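Copper-containing nitrite reductase (PDB 6HBE) probably catalyses the one-electron reduction of nitrite to nitric oxide in denitrification, working as a copper-binding homotrimer of three-domain subunits. Local coordinates at residues H323-P328 against K361-P366; Y314-P319 against K435-V440; G368-F373 against R413-F418; P348-M353 against E372-D377; Q398-F403 against F418-E423. One frame throughout, in Å; residues are numbered along the deposited sequence.

Contact 1 (H323-P328 against K361-P366)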
# COMPACT_ATOMS: atom_id res chain seq x y z
N HIS C 323 -21.12 -4.34 10.07
CA HIS C 323 -20.03 -4.09 11.02
C HIS C 323 -20.08 -4.90 12.33
O HIS C 323 -19.35 -4.60 13.27
CB HIS C 323 -20.01 -2.60 11.37
CG HIS C 323 -19.85 -1.72 10.18
ND1 HIS C 323 -18.62 -1.41 9.65
CD2 HIS C 323 -20.77 -1.10 9.40
CE1 HIS C 323 -18.78 -0.63 8.60
NE2 HIS C 323 -20.07 -0.41 8.43
N THR C 324 -20.94 -5.92 12.35
CA THR C 324 -21.23 -6.71 13.56
C THR C 324 -20.50 -8.06 13.55
O THR C 324 -20.59 -8.78 12.57
CB THR C 324 -22.76 -7.00 13.64
OG1 THR C 324 -23.47 -5.75 13.67
CG2 THR C 324 -23.11 -7.80 14.89
N VAL C 325 -19.81 -8.37 14.64
CA VAL C 325 -19.21 -9.67 14.87
C VAL C 325 -20.05 -10.40 15.95
O VAL C 325 -20.10 -9.94 17.09
CB VAL C 325 -17.75 -9.53 15.35
CG1 VAL C 325 -17.19 -10.87 15.82
CG2 VAL C 325 -16.85 -8.98 14.23
N ARG C 326 -20.69 -11.52 15.59
CA ARG C 326 -21.33 -12.42 16.57
C ARG C 326 -20.46 -13.65 16.79
O ARG C 326 -20.20 -14.43 15.86
CB ARG C 326 -22.72 -12.84 16.10
CG ARG C 326 -23.52 -13.65 17.15
CD ARG C 326 -24.93 -13.95 16.65
NE ARG C 326 -25.72 -12.72 16.54
CZ ARG C 326 -26.93 -12.64 16.01
NH1 ARG C 326 -27.56 -13.72 15.54
NH2 ARG C 326 -27.54 -11.46 15.95
N VAL C 327 -20.01 -13.81 18.03
CA VAL C 327 -19.13 -14.89 18.47
C VAL C 327 -19.97 -16.06 19.06
O VAL C 327 -20.90 -15.82 19.83
CB VAL C 327 -18.16 -14.33 19.52
CG1 VAL C 327 -17.29 -15.42 20.12
CG2 VAL C 327 -17.29 -13.23 18.90
N PRO C 328 -19.66 -17.33 18.68
CA PRO C 328 -20.25 -18.47 19.41
C PRO C 328 -19.49 -18.73 20.71
O PRO C 328 -18.41 -18.17 20.92
CB PRO C 328 -20.08 -19.64 18.43
CG PRO C 328 -18.83 -19.28 17.67
CD PRO C 328 -18.81 -17.77 17.56
N LYS C 361 -16.96 -2.51 15.61
CA LYS C 361 -17.90 -1.48 16.07
C LYS C 361 -19.06 -2.04 16.93
O LYS C 361 -19.47 -1.40 17.92
CB LYS C 361 -18.49 -0.70 14.88
CG LYS C 361 -17.49 0.18 14.13
CD LYS C 361 -18.09 0.77 12.86
CE LYS C 361 -17.10 1.65 12.05
NZ LYS C 361 -16.48 2.74 12.86
N VAL C 362 -19.56 -3.21 16.54
CA VAL C 362 -20.66 -3.91 17.23
C VAL C 362 -20.23 -5.34 17.51
O VAL C 362 -19.88 -6.09 16.58
CB VAL C 362 -21.94 -3.94 16.38
CG1 VAL C 362 -23.10 -4.59 17.14
CG2 VAL C 362 -22.32 -2.57 15.90
N LEU C 363 -20.29 -5.75 18.78
CA LEU C 363 -19.88 -7.08 19.21
C LEU C 363 -21.06 -7.75 19.96
O LEU C 363 -21.65 -7.13 20.85
CB LEU C 363 -18.66 -6.95 20.13
CG LEU C 363 -18.02 -8.22 20.70
CD1 LEU C 363 -17.40 -9.11 19.63
CD2 LEU C 363 -16.98 -7.84 21.73
N GLU C 364 -21.37 -8.98 19.56
CA GLU C 364 -22.43 -9.81 20.16
C GLU C 364 -21.80 -11.10 20.72
O GLU C 364 -21.31 -11.94 19.96
CB GLU C 364 -23.55 -10.10 19.17
CG GLU C 364 -24.19 -8.83 18.63
CD GLU C 364 -25.34 -9.05 17.67
OE1 GLU C 364 -25.39 -10.09 16.98
OE2 GLU C 364 -26.19 -8.13 17.55
N ILE C 365 -21.79 -11.23 22.05
CA ILE C 365 -21.13 -12.33 22.77
C ILE C 365 -22.14 -13.10 23.65
O ILE C 365 -23.12 -12.50 24.13
CB ILE C 365 -19.97 -11.85 23.68
CG1 ILE C 365 -20.38 -10.63 24.50
CG2 ILE C 365 -18.74 -11.50 22.84
CD1 ILE C 365 -19.42 -10.30 25.61
N PRO C 366 -21.92 -14.41 23.85
CA PRO C 366 -22.76 -15.18 24.81
C PRO C 366 -22.36 -14.92 26.27
O PRO C 366 -21.19 -14.62 26.55
CB PRO C 366 -22.48 -16.64 24.44
CG PRO C 366 -21.07 -16.61 23.89
CD PRO C 366 -20.93 -15.28 23.18
O HOH W 1 -16.84 -3.64 12.87

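Contact 2 (Y314-P319 against K435-V440)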
# COMPACT_ATOMS: atom_id res chain seq x y z
N TYR C 314 -15.07 6.80 12.86
CA TYR C 314 -14.96 6.87 14.32
C TYR C 314 -16.09 6.18 15.12
O TYR C 314 -15.88 5.75 16.25
CB TYR C 314 -14.94 8.31 14.74
CG TYR C 314 -14.01 9.24 13.97
CD1 TYR C 314 -12.64 9.05 13.97
CD2 TYR C 314 -14.52 10.31 13.23
CE1 TYR C 314 -11.80 9.92 13.29
CE2 TYR C 314 -13.68 11.18 12.57
CZ TYR C 314 -12.35 10.99 12.59
OH TYR C 314 -11.54 11.89 11.92
N GLY C 315 -17.28 6.10 14.54
CA GLY C 315 -18.52 5.76 15.28
C GLY C 315 -19.33 4.68 14.61
O GLY C 315 -18.78 3.86 13.87
N LEU C 316 -20.64 4.67 14.87
CA LEU C 316 -21.51 3.63 14.36
C LEU C 316 -21.88 3.92 12.89
O LEU C 316 -22.23 5.04 12.53
CB LEU C 316 -22.79 3.53 15.22
CG LEU C 316 -22.58 3.27 16.72
CD1 LEU C 316 -23.94 3.24 17.43
CD2 LEU C 316 -21.81 1.98 17.00
N ALA C 317 -21.81 2.89 12.06
CA ALA C 317 -22.14 3.01 10.63
C ALA C 317 -23.41 2.23 10.33
O ALA C 317 -23.81 1.42 11.15
CB ALA C 317 -20.99 2.49 9.80
N SER C 318 -24.00 2.47 9.15
CA SER C 318 -25.22 1.77 8.67
C SER C 318 -25.08 1.17 7.26
O SER C 318 -24.48 1.83 6.40
CB SER C 318 -26.41 2.74 8.61
OG SER C 318 -26.57 3.33 9.87
N PRO C 319 -25.68 0.01 6.98
CA PRO C 319 -26.44 -0.79 7.95
C PRO C 319 -25.54 -1.41 9.02
O PRO C 319 -24.39 -1.75 8.73
CB PRO C 319 -27.09 -1.88 7.09
CG PRO C 319 -26.25 -1.96 5.84
CD PRO C 319 -25.62 -0.61 5.65
N LYS C 435 -17.50 5.71 19.16
CA LYS C 435 -18.68 4.99 19.67
C LYS C 435 -18.71 3.54 19.25
O LYS C 435 -18.39 3.19 18.11
CB LYS C 435 -19.98 5.69 19.22
CG LYS C 435 -21.25 5.10 19.85
CD LYS C 435 -22.52 5.89 19.53
CE LYS C 435 -22.57 7.23 20.24
NZ LYS C 435 -23.86 7.94 19.98
N GLY C 436 -19.14 2.69 20.18
CA GLY C 436 -19.30 1.26 19.94
C GLY C 436 -20.46 0.65 20.72
O GLY C 436 -21.06 1.33 21.58
N ILE C 437 -20.74 -0.62 20.43
CA ILE C 437 -21.85 -1.39 21.05
C ILE C 437 -21.36 -2.76 21.47
O ILE C 437 -20.62 -3.44 20.72
CB ILE C 437 -23.05 -1.56 20.08
CG1 ILE C 437 -23.78 -0.22 19.87
CG2 ILE C 437 -24.03 -2.61 20.58
CD1 ILE C 437 -24.75 -0.20 18.72
N ILE C 438 -21.79 -3.21 22.66
CA ILE C 438 -21.69 -4.62 23.05
C ILE C 438 -23.09 -5.14 23.42
O ILE C 438 -23.81 -4.46 24.18
CB ILE C 438 -20.72 -4.84 24.25
CG1 ILE C 438 -19.27 -4.59 23.83
CG2 ILE C 438 -20.83 -6.27 24.80
CD1 ILE C 438 -18.31 -4.50 24.99
N ARG C 439 -23.45 -6.30 22.88
CA ARG C 439 -24.68 -7.00 23.25
C ARG C 439 -24.30 -8.37 23.76
O ARG C 439 -23.44 -9.02 23.18
CB ARG C 439 -25.61 -7.17 22.07
CG ARG C 439 -25.90 -5.89 21.32
CD ARG C 439 -27.05 -6.07 20.36
NE ARG C 439 -27.35 -4.81 19.66
CZ ARG C 439 -27.00 -4.48 18.41
NH1 ARG C 439 -26.35 -5.32 17.61
NH2 ARG C 439 -27.34 -3.28 17.93
N VAL C 440 -24.98 -8.81 24.83
CA VAL C 440 -24.68 -10.09 25.48
C VAL C 440 -25.95 -10.94 25.42
O VAL C 440 -26.99 -10.51 25.91
CB VAL C 440 -24.22 -9.90 26.94
CG1 VAL C 440 -23.74 -11.22 27.53
CG2 VAL C 440 -23.11 -8.86 27.03
O HOH W 2 -16.08 2.81 16.39

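Contact 3 (G368-F373 against R413-F418)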
# COMPACT_ATOMS: atom_id res chain seq x y z
N GLY C 368 -21.05 -15.28 29.98
CA GLY C 368 -19.85 -15.98 30.44
C GLY C 368 -18.57 -15.52 29.75
O GLY C 368 -17.46 -15.86 30.20
N THR C 369 -18.69 -14.73 28.68
CA THR C 369 -17.53 -14.35 27.85
C THR C 369 -16.78 -13.18 28.45
O THR C 369 -17.38 -12.25 29.00
CB THR C 369 -17.99 -14.02 26.41
OG1 THR C 369 -18.57 -15.17 25.82
CG2 THR C 369 -16.79 -13.57 25.51
N THR C 370 -15.46 -13.21 28.30
CA THR C 370 -14.62 -12.13 28.73
C THR C 370 -14.16 -11.33 27.50
O THR C 370 -13.60 -11.91 26.56
CB THR C 370 -13.40 -12.68 29.49
OG1 THR C 370 -13.83 -13.32 30.71
CG2 THR C 370 -12.43 -11.57 29.83
N VAL C 371 -14.35 -10.02 27.55
CA VAL C 371 -13.86 -9.08 26.54
C VAL C 371 -12.57 -8.46 27.04
O VAL C 371 -12.49 -8.06 28.21
CB VAL C 371 -14.90 -7.95 26.32
CG1 VAL C 371 -14.37 -6.82 25.43
CG2 VAL C 371 -16.17 -8.53 25.74
N GLU C 372 -11.57 -8.34 26.17
CA GLU C 372 -10.38 -7.56 26.48
C GLU C 372 -10.30 -6.37 25.54
O GLU C 372 -10.13 -6.55 24.32
CB GLU C 372 -9.11 -8.43 26.33
CG GLU C 372 -7.79 -7.69 26.62
CD GLU C 372 -6.57 -8.59 26.59
OE1 GLU C 372 -6.01 -8.84 25.48
OE2 GLU C 372 -6.14 -9.06 27.67
N PHE C 373 -10.41 -5.16 26.10
CA PHE C 373 -10.07 -3.92 25.39
C PHE C 373 -8.54 -3.78 25.32
O PHE C 373 -7.83 -3.98 26.33
CB PHE C 373 -10.65 -2.68 26.09
CG PHE C 373 -12.12 -2.48 25.87
CD1 PHE C 373 -12.59 -1.79 24.75
CD2 PHE C 373 -13.06 -2.99 26.77
CE1 PHE C 373 -13.95 -1.60 24.53
CE2 PHE C 373 -14.43 -2.81 26.55
CZ PHE C 373 -14.89 -2.12 25.44
N ARG C 413 -4.15 -2.95 28.46
CA ARG C 413 -5.31 -3.84 28.27
C ARG C 413 -6.27 -3.78 29.48
O ARG C 413 -5.84 -3.55 30.60
CB ARG C 413 -4.85 -5.30 28.08
CG ARG C 413 -3.90 -5.53 26.91
CD ARG C 413 -3.23 -6.90 26.90
NE ARG C 413 -2.27 -6.92 25.80
CZ ARG C 413 -2.53 -7.26 24.53
NH1 ARG C 413 -3.72 -7.70 24.15
NH2 ARG C 413 -1.54 -7.16 23.64
N TYR C 414 -7.55 -4.01 29.24
CA TYR C 414 -8.53 -4.10 30.35
C TYR C 414 -9.60 -5.14 30.04
O TYR C 414 -10.22 -5.07 28.98
CB TYR C 414 -9.17 -2.74 30.64
CG TYR C 414 -10.07 -2.72 31.88
CD1 TYR C 414 -9.52 -2.73 33.16
CD2 TYR C 414 -11.45 -2.69 31.75
CE1 TYR C 414 -10.34 -2.71 34.28
CE2 TYR C 414 -12.28 -2.66 32.85
CZ TYR C 414 -11.72 -2.68 34.11
OH TYR C 414 -12.56 -2.66 35.19
N ARG C 415 -9.81 -6.08 30.98
CA ARG C 415 -10.76 -7.18 30.83
C ARG C 415 -12.07 -6.99 31.64
O ARG C 415 -12.07 -6.45 32.76
CB ARG C 415 -10.10 -8.49 31.22
CG ARG C 415 -9.12 -9.01 30.19
CD ARG C 415 -8.53 -10.36 30.52
NE ARG C 415 -7.51 -10.76 29.54
CZ ARG C 415 -6.97 -11.97 29.45
NH1 ARG C 415 -7.33 -12.95 30.28
NH2 ARG C 415 -6.04 -12.22 28.52
N ILE C 416 -13.17 -7.41 31.02
CA ILE C 416 -14.51 -7.39 31.60
C ILE C 416 -15.19 -8.71 31.26
O ILE C 416 -15.22 -9.10 30.10
CB ILE C 416 -15.37 -6.25 31.02
CG1 ILE C 416 -14.77 -4.89 31.35
CG2 ILE C 416 -16.81 -6.33 31.53
CD1 ILE C 416 -15.36 -3.77 30.51
N THR C 417 -15.74 -9.38 32.27
CA THR C 417 -16.50 -10.61 32.06
C THR C 417 -17.99 -10.29 32.20
O THR C 417 -18.40 -9.73 33.23
CB THR C 417 -16.09 -11.68 33.09
OG1 THR C 417 -14.68 -11.88 33.01
CG2 THR C 417 -16.81 -13.01 32.84
N PHE C 418 -18.78 -10.64 31.18
CA PHE C 418 -20.23 -10.39 31.14
C PHE C 418 -20.99 -11.68 31.52
O PHE C 418 -20.81 -12.71 30.87
CB PHE C 418 -20.66 -9.87 29.74
CG PHE C 418 -20.15 -8.49 29.42
CD1 PHE C 418 -20.85 -7.37 29.82
CD2 PHE C 418 -18.97 -8.32 28.71
CE1 PHE C 418 -20.38 -6.09 29.54
CE2 PHE C 418 -18.49 -7.05 28.44
CZ PHE C 418 -19.20 -5.93 28.84

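Contact 4 (P348-M353 against E372-D377)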
# COMPACT_ATOMS: atom_id res chain seq x y z
N PRO C 348 -9.93 -14.70 25.51
CA PRO C 348 -10.76 -13.48 25.53
C PRO C 348 -11.13 -13.01 24.10
O PRO C 348 -10.49 -13.42 23.13
CB PRO C 348 -9.86 -12.47 26.20
CG PRO C 348 -8.49 -12.90 25.87
CD PRO C 348 -8.51 -14.39 25.78
N VAL C 349 -12.19 -12.22 24.00
CA VAL C 349 -12.64 -11.64 22.74
C VAL C 349 -12.10 -10.21 22.72
O VAL C 349 -12.32 -9.43 23.64
CB VAL C 349 -14.17 -11.72 22.63
CG1 VAL C 349 -14.68 -11.05 21.36
CG2 VAL C 349 -14.63 -13.18 22.67
N THR C 350 -11.34 -9.88 21.67
CA THR C 350 -10.64 -8.58 21.60
C THR C 350 -11.51 -7.44 21.03
O THR C 350 -12.14 -7.59 19.97
CB THR C 350 -9.35 -8.72 20.76
OG1 THR C 350 -8.49 -9.70 21.36
CG2 THR C 350 -8.59 -7.42 20.71
N VAL C 351 -11.51 -6.30 21.71
CA VAL C 351 -11.97 -5.05 21.10
C VAL C 351 -10.79 -4.09 21.06
O VAL C 351 -10.24 -3.74 22.10
CB VAL C 351 -13.16 -4.42 21.85
CG1 VAL C 351 -13.56 -3.08 21.22
CG2 VAL C 351 -14.35 -5.38 21.80
N GLN C 352 -10.40 -3.69 19.84
CA GLN C 352 -9.30 -2.73 19.67
C GLN C 352 -9.79 -1.30 19.69
O GLN C 352 -10.81 -0.99 19.08
CB GLN C 352 -8.59 -2.96 18.33
CG GLN C 352 -7.98 -4.33 18.15
CD GLN C 352 -7.20 -4.46 16.84
OE1 GLN C 352 -7.54 -3.83 15.84
NE2 GLN C 352 -6.16 -5.27 16.84
N MET C 353 -9.05 -0.43 20.37
CA MET C 353 -9.12 1.01 20.14
C MET C 353 -8.03 1.30 19.10
O MET C 353 -6.88 1.00 19.33
CB MET C 353 -8.84 1.80 21.42
CG MET C 353 -9.83 1.53 22.55
SD MET C 353 -8.97 1.26 24.11
CE MET C 353 -10.32 1.60 25.28
N GLU C 372 -11.57 -8.34 26.17
CA GLU C 372 -10.38 -7.56 26.48
C GLU C 372 -10.30 -6.37 25.54
O GLU C 372 -10.13 -6.55 24.32
CB GLU C 372 -9.11 -8.43 26.33
CG GLU C 372 -7.79 -7.69 26.62
CD GLU C 372 -6.57 -8.59 26.59
OE1 GLU C 372 -6.01 -8.84 25.48
OE2 GLU C 372 -6.14 -9.06 27.67
N PHE C 373 -10.41 -5.16 26.10
CA PHE C 373 -10.07 -3.92 25.39
C PHE C 373 -8.54 -3.78 25.32
O PHE C 373 -7.83 -3.98 26.33
CB PHE C 373 -10.65 -2.68 26.09
CG PHE C 373 -12.12 -2.48 25.87
CD1 PHE C 373 -12.59 -1.79 24.75
CD2 PHE C 373 -13.06 -2.99 26.77
CE1 PHE C 373 -13.95 -1.60 24.53
CE2 PHE C 373 -14.43 -2.81 26.55
CZ PHE C 373 -14.89 -2.12 25.44
N VAL C 374 -8.02 -3.47 24.12
CA VAL C 374 -6.57 -3.18 23.97
C VAL C 374 -6.40 -1.90 23.16
O VAL C 374 -7.08 -1.72 22.16
CB VAL C 374 -5.80 -4.39 23.33
CG1 VAL C 374 -6.33 -4.74 21.93
CG2 VAL C 374 -4.30 -4.09 23.24
N ASN C 375 -5.52 -1.01 23.59
CA ASN C 375 -5.27 0.22 22.85
C ASN C 375 -4.14 0.01 21.84
O ASN C 375 -2.98 -0.09 22.23
CB ASN C 375 -4.98 1.42 23.77
CG ASN C 375 -5.01 2.75 23.02
OD1 ASN C 375 -5.25 2.79 21.80
ND2 ASN C 375 -4.76 3.83 23.73
N GLU C 376 -4.50 -0.01 20.56
CA GLU C 376 -3.51 -0.13 19.47
C GLU C 376 -3.00 1.24 18.99
O GLU C 376 -1.97 1.30 18.30
CB GLU C 376 -4.08 -0.93 18.28
CG GLU C 376 -4.17 -2.44 18.48
CD GLU C 376 -2.83 -3.15 18.80
OE1 GLU C 376 -1.70 -2.62 18.58
OE2 GLU C 376 -2.87 -4.30 19.29
N ASP C 377 -3.66 2.35 19.35
CA ASP C 377 -3.08 3.66 19.01
C ASP C 377 -1.77 3.80 19.79
O ASP C 377 -1.65 3.29 20.91
CB ASP C 377 -4.05 4.83 19.28
CG ASP C 377 -5.04 5.09 18.11
OD1 ASP C 377 -4.72 4.78 16.93
OD2 ASP C 377 -6.15 5.61 18.38
O HOH W 3 -4.67 -6.14 19.18

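Contact 5 (Q398-F403 against F418-E423)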
# COMPACT_ATOMS: atom_id res chain seq x y z
N GLN C 398 -28.86 -0.64 28.84
CA GLN C 398 -30.00 -1.57 28.66
C GLN C 398 -29.62 -2.97 29.14
O GLN C 398 -29.82 -3.98 28.47
CB GLN C 398 -30.53 -1.56 27.22
CG GLN C 398 -31.47 -0.39 26.96
CD GLN C 398 -31.58 -0.00 25.49
OE1 GLN C 398 -30.57 0.23 24.83
NE2 GLN C 398 -32.82 0.10 24.99
N GLY C 399 -29.10 -3.00 30.35
CA GLY C 399 -28.65 -4.22 30.98
C GLY C 399 -28.08 -3.92 32.35
O GLY C 399 -27.90 -2.75 32.70
N PRO C 400 -27.83 -4.95 33.15
CA PRO C 400 -27.37 -4.75 34.52
C PRO C 400 -25.85 -4.57 34.73
O PRO C 400 -25.44 -4.46 35.88
CB PRO C 400 -27.84 -6.03 35.21
CG PRO C 400 -27.76 -7.06 34.13
CD PRO C 400 -28.19 -6.36 32.89
N GLU C 401 -25.03 -4.54 33.67
CA GLU C 401 -23.57 -4.45 33.86
C GLU C 401 -22.87 -3.31 33.09
O GLU C 401 -21.88 -3.53 32.41
CB GLU C 401 -22.94 -5.80 33.51
CG GLU C 401 -23.46 -6.98 34.33
CD GLU C 401 -22.97 -8.32 33.80
OE1 GLU C 401 -23.21 -8.64 32.62
OE2 GLU C 401 -22.34 -9.08 34.57
N PRO C 402 -23.36 -2.07 33.23
CA PRO C 402 -22.62 -0.95 32.62
C PRO C 402 -21.19 -0.88 33.18
O PRO C 402 -20.92 -1.43 34.24
CB PRO C 402 -23.46 0.28 32.96
CG PRO C 402 -24.22 -0.12 34.20
CD PRO C 402 -24.47 -1.60 34.08
N PHE C 403 -20.27 -0.26 32.43
CA PHE C 403 -18.84 -0.35 32.74
C PHE C 403 -18.13 0.95 32.41
O PHE C 403 -18.67 1.80 31.67
CB PHE C 403 -18.19 -1.54 32.02
CG PHE C 403 -18.33 -1.53 30.50
CD1 PHE C 403 -17.43 -0.81 29.70
CD2 PHE C 403 -19.35 -2.24 29.88
CE1 PHE C 403 -17.56 -0.79 28.31
CE2 PHE C 403 -19.48 -2.23 28.48
CZ PHE C 403 -18.58 -1.50 27.70
N PHE C 418 -18.78 -10.64 31.18
CA PHE C 418 -20.23 -10.39 31.14
C PHE C 418 -20.99 -11.68 31.52
O PHE C 418 -20.81 -12.71 30.87
CB PHE C 418 -20.66 -9.87 29.74
CG PHE C 418 -20.15 -8.49 29.42
CD1 PHE C 418 -20.85 -7.37 29.82
CD2 PHE C 418 -18.97 -8.32 28.71
CE1 PHE C 418 -20.38 -6.09 29.54
CE2 PHE C 418 -18.49 -7.05 28.44
CZ PHE C 418 -19.20 -5.93 28.84
N THR C 419 -21.79 -11.63 32.58
CA THR C 419 -22.52 -12.82 33.11
C THR C 419 -24.04 -12.86 32.86
O THR C 419 -24.69 -13.90 33.05
CB THR C 419 -22.33 -12.94 34.65
OG1 THR C 419 -22.90 -11.80 35.29
CG2 THR C 419 -20.82 -13.07 35.00
N LYS C 420 -24.61 -11.73 32.43
CA LYS C 420 -26.05 -11.61 32.24
C LYS C 420 -26.35 -10.95 30.90
O LYS C 420 -25.51 -10.18 30.42
CB LYS C 420 -26.63 -10.74 33.37
CG LYS C 420 -26.40 -11.26 34.79
CD LYS C 420 -27.24 -10.48 35.79
CE LYS C 420 -26.68 -10.55 37.20
NZ LYS C 420 -26.71 -11.93 37.74
N PRO C 421 -27.53 -11.23 30.30
CA PRO C 421 -27.89 -10.60 29.04
C PRO C 421 -28.16 -9.11 29.18
O PRO C 421 -28.48 -8.63 30.27
CB PRO C 421 -29.15 -11.36 28.58
CG PRO C 421 -29.71 -11.99 29.80
CD PRO C 421 -28.59 -12.14 30.79
N GLY C 422 -28.03 -8.40 28.05
CA GLY C 422 -28.14 -6.93 28.03
C GLY C 422 -27.48 -6.32 26.80
O GLY C 422 -26.77 -7.01 26.06
N GLU C 423 -27.74 -5.03 26.56
CA GLU C 423 -26.96 -4.26 25.58
C GLU C 423 -26.57 -2.88 26.08
O GLU C 423 -27.21 -2.31 27.00
CB GLU C 423 -27.67 -4.18 24.23
CG GLU C 423 -29.16 -3.92 24.24
CD GLU C 423 -29.74 -3.95 22.83
OE1 GLU C 423 -29.10 -3.42 21.89
OE2 GLU C 423 -30.85 -4.50 22.65

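Contact 1 (H323-P328 against K361-P366)
Arg-326 and Glu-364 face each other on neighbouring parallel strands whose directions differ by 12°, and their side chains join on the face that also carries Thr-324 and Val-362. Along the arginine, CB passes 3.9 Å from Glu-364 OE1, CG lies 4.0 Å from Glu-364 O, and CD stays 3.9 Å from Glu-364 OE1. A bend at chi3 (-67°) then turns the edge of the guanidinium toward the carboxylate, the two planes 20° apart. There NE and NH2 of Arg-326 both close on Glu-364 OE1, each at 2.7 Å, NE nearly along the C-O axis and NH2 on the syn side: a side-on salt bridge to one oxygen. NH1 looks outward, to Asp-330 and the backbone of Glu-345 of the second subunit, while Glu-364 OE2 is taken by Arg-439. A leucine in place of Arg-326, lacking these donors, would probably leave Glu-364 OE1 and Asp-330 of the second subunit without their charged partner. Thr-324 CG2 rests 3.8 Å from Glu-364 CD, beside the bridge. Between the strands, Val-325 N bonds to Val-362 O and Glu-364 N to Val-325 O, the alternating pattern that adds a strand, outermost within this chain, to the sheet of a cupredoxin beta sandwich.

Contact 2 (Y314-P319 against K435-V440)
Tyr-314, whose carbonyl meets Lys-435, leads its ring away from the strand and into an aromatic cluster: it pairs edge-to-face with Tyr-433 and meets Phe-44 with the planes at about 40°, while its OH is hydrogen-bonded to Ala-124 O. The other flat group is the guanidinium of Arg-439, which has Ile-437 CG2 4.0 Å above one face, toward the rim, and salt bridges to Glu-364 and Glu-423. The contact lies where the chain, having left strand 309-311 of the N-terminal cupredoxin sheet, runs past the start of strand 435-443 in the C-terminal cupredoxin sandwich. Tyr-314 thus stands at a junction of domains, its side chain about 7 Å from a bound copper ion and about 5 Å from that of the copper ligand His-125. The backbone link is slight: Lys-435 N reaches Tyr-314 O in a weak hydrogen bond of 3.3 Å, with a water near Tyr-314 O and Lys-435 O. Leu-316 supplies the apolar part. Its CG, anti to the carbonyl carbon (chi1 -57°), turns both methyls to the strand: CD2 lies 3.9 Å from Gly-436 CA, and CD1 meets Lys-435 CD at 3.7 Å and Ile-437 CD1 at 3.8 Å.

Contact 3 (G368-F373 against R413-F418)
Val-371 with Ile-416 and Phe-373 with Tyr-414 are the hydrogen-bonded pairs of two antiparallel strands, 160° apart in direction, and Thr-370 with Thr-417 and Glu-372 with Arg-415 are the non-hydrogen-bonded pairs between them. This is one edge of a sheet of the C-terminal cupredoxin sandwich, strand 413-417 being outermost within this chain. Past the end of the regular pairing, Gly-368 N still bonds to Phe-418 O at 2.7 Å, from a backbone with positive phi that suits glycine. On the face of Glu-372, the side chains make a salt-bridge network. The extended chain of Glu-372, with CG anti to N (chi1 179°), sends the carboxylate between two arginines: Arg-413 NH1 approaches Glu-372 OE1 at 2.9 Å, while Arg-415 grips Glu-372 OE2 side-on, NE at 2.9 Å and NH2 at 3.3 Å. All three nitrogens stand well out of the carboxylate plane, the two of Arg-415 on the same face, yet each guanidinium offers its edge. His-321 of the third subunit adds a bond to OE1, and Glu-322 of that subunit holds Arg-413 NH2, which carries the network across the trimer interface. A glutamine at Glu-372 would probably leave two neighbouring arginines without their shared countercharge. On the other face, Val-371 CG2 touches the edge of the Phe-418 ring, 3.9 Å from CE2. Beside the network, Thr-370 OG1 and Thr-417 OG1 share a hydrogen bond of 2.8 Å.

Contact 4 (P348-M353 against E372-D377)
A chi1 of 60° puts Val-374 CG1 between its own backbone N and carbonyl carbon, and from there it touches Thr-350 CG2 at 3.7 Å. On the opposite face Met-353 is bent at chi2 (134°), which carries CE across to Phe-373 CD1 at 4.1 Å, while Val-351 lies alongside the same ring with CG1 3.6 Å from Phe-373 CE1. Glu-376 CG comes 3.8 Å from Gln-352 NE2, and a water joins that NE2 to Glu-376 OE2, which also bridges to Arg-309 of the third subunit; Gln-352 OE1 takes Arg-168. The parallel bonding ends with Met-353 O taking Glu-376 N at 2.9 Å. Asn-375, its ND2 held by the backbone oxygens of Leu-408 and Gly-388, accepts Asp-377 N at OD1, an Asx turn that takes the chain out of the strand, and Asp-377 OD2 holds NE2 of the copper ligand His-390, a second-shell contact. Strand 349-353 lies between strands 358-359 and 370-375, with strand 413-417 beyond the latter and strand 362-366 packed against Val-349 and Val-351.

Contact 5 (Q398-F403 against F418-E423)
Hydrogen bonds to a carboxylate dominate between Glu-401 and Thr-419. Glu-401 OE2 takes Thr-419 OG1 at 2.9 Å from above the carboxylate plane and Thr-419 N at 3.3 Å on its syn lone pair; OE1 receives weak bonds from the backbone N of Thr-419 and Lys-420. Two directions of approach probably limit the rotation of the carboxylate. Main-chain bonding is limited to Gln-398 and Glu-423, an antiparallel hydrogen-bonded pair with Gln-398 N to Glu-423 O and Glu-423 N to Gln-398 O both 3.0 Å. Next to it Gly-399 CA and Gly-422 CA are only 4.0 Å apart, closer than side chains between them would allow. Apolar contacts flank these bonds. Pro-400 CG lies 3.8 Å from Lys-420 CD, and Phe-403, its CG held between N and the carbonyl carbon (chi1 58°), brings CE2 to 3.7 Å from Phe-418 CZ at that ring's edge. Phe-403 also touches Val-394 and Ile-438, and Phe-418 touches Val-440, placing the turns after strands 393-398 and 413-417 against strands 422-427 and 435-443.

In the fold
Contact 2 opens first along the chain, at 314-319, and closes last, at 435-440, so the other four all fall within its span and the loop it closes is nearly the whole C-terminal cupredoxin sandwich. Contact 1 opens next, and before it closes at 361-366 contact 4 has opened at 348-353: these two cross. Contact 3 starts on the strand where contact 4 finishes, 370-375, and crosses contact 5, which opens at 398-403 and closes just after 413-417. Contacts 1, 2 and 5 bear on the sheet holding strands 362-366, 435-443 and 422-427, while contacts 3 and 4 build the facing sheet. Leu-363 and Ile-365 bind the two layers by packing on Val-351 and Val-371.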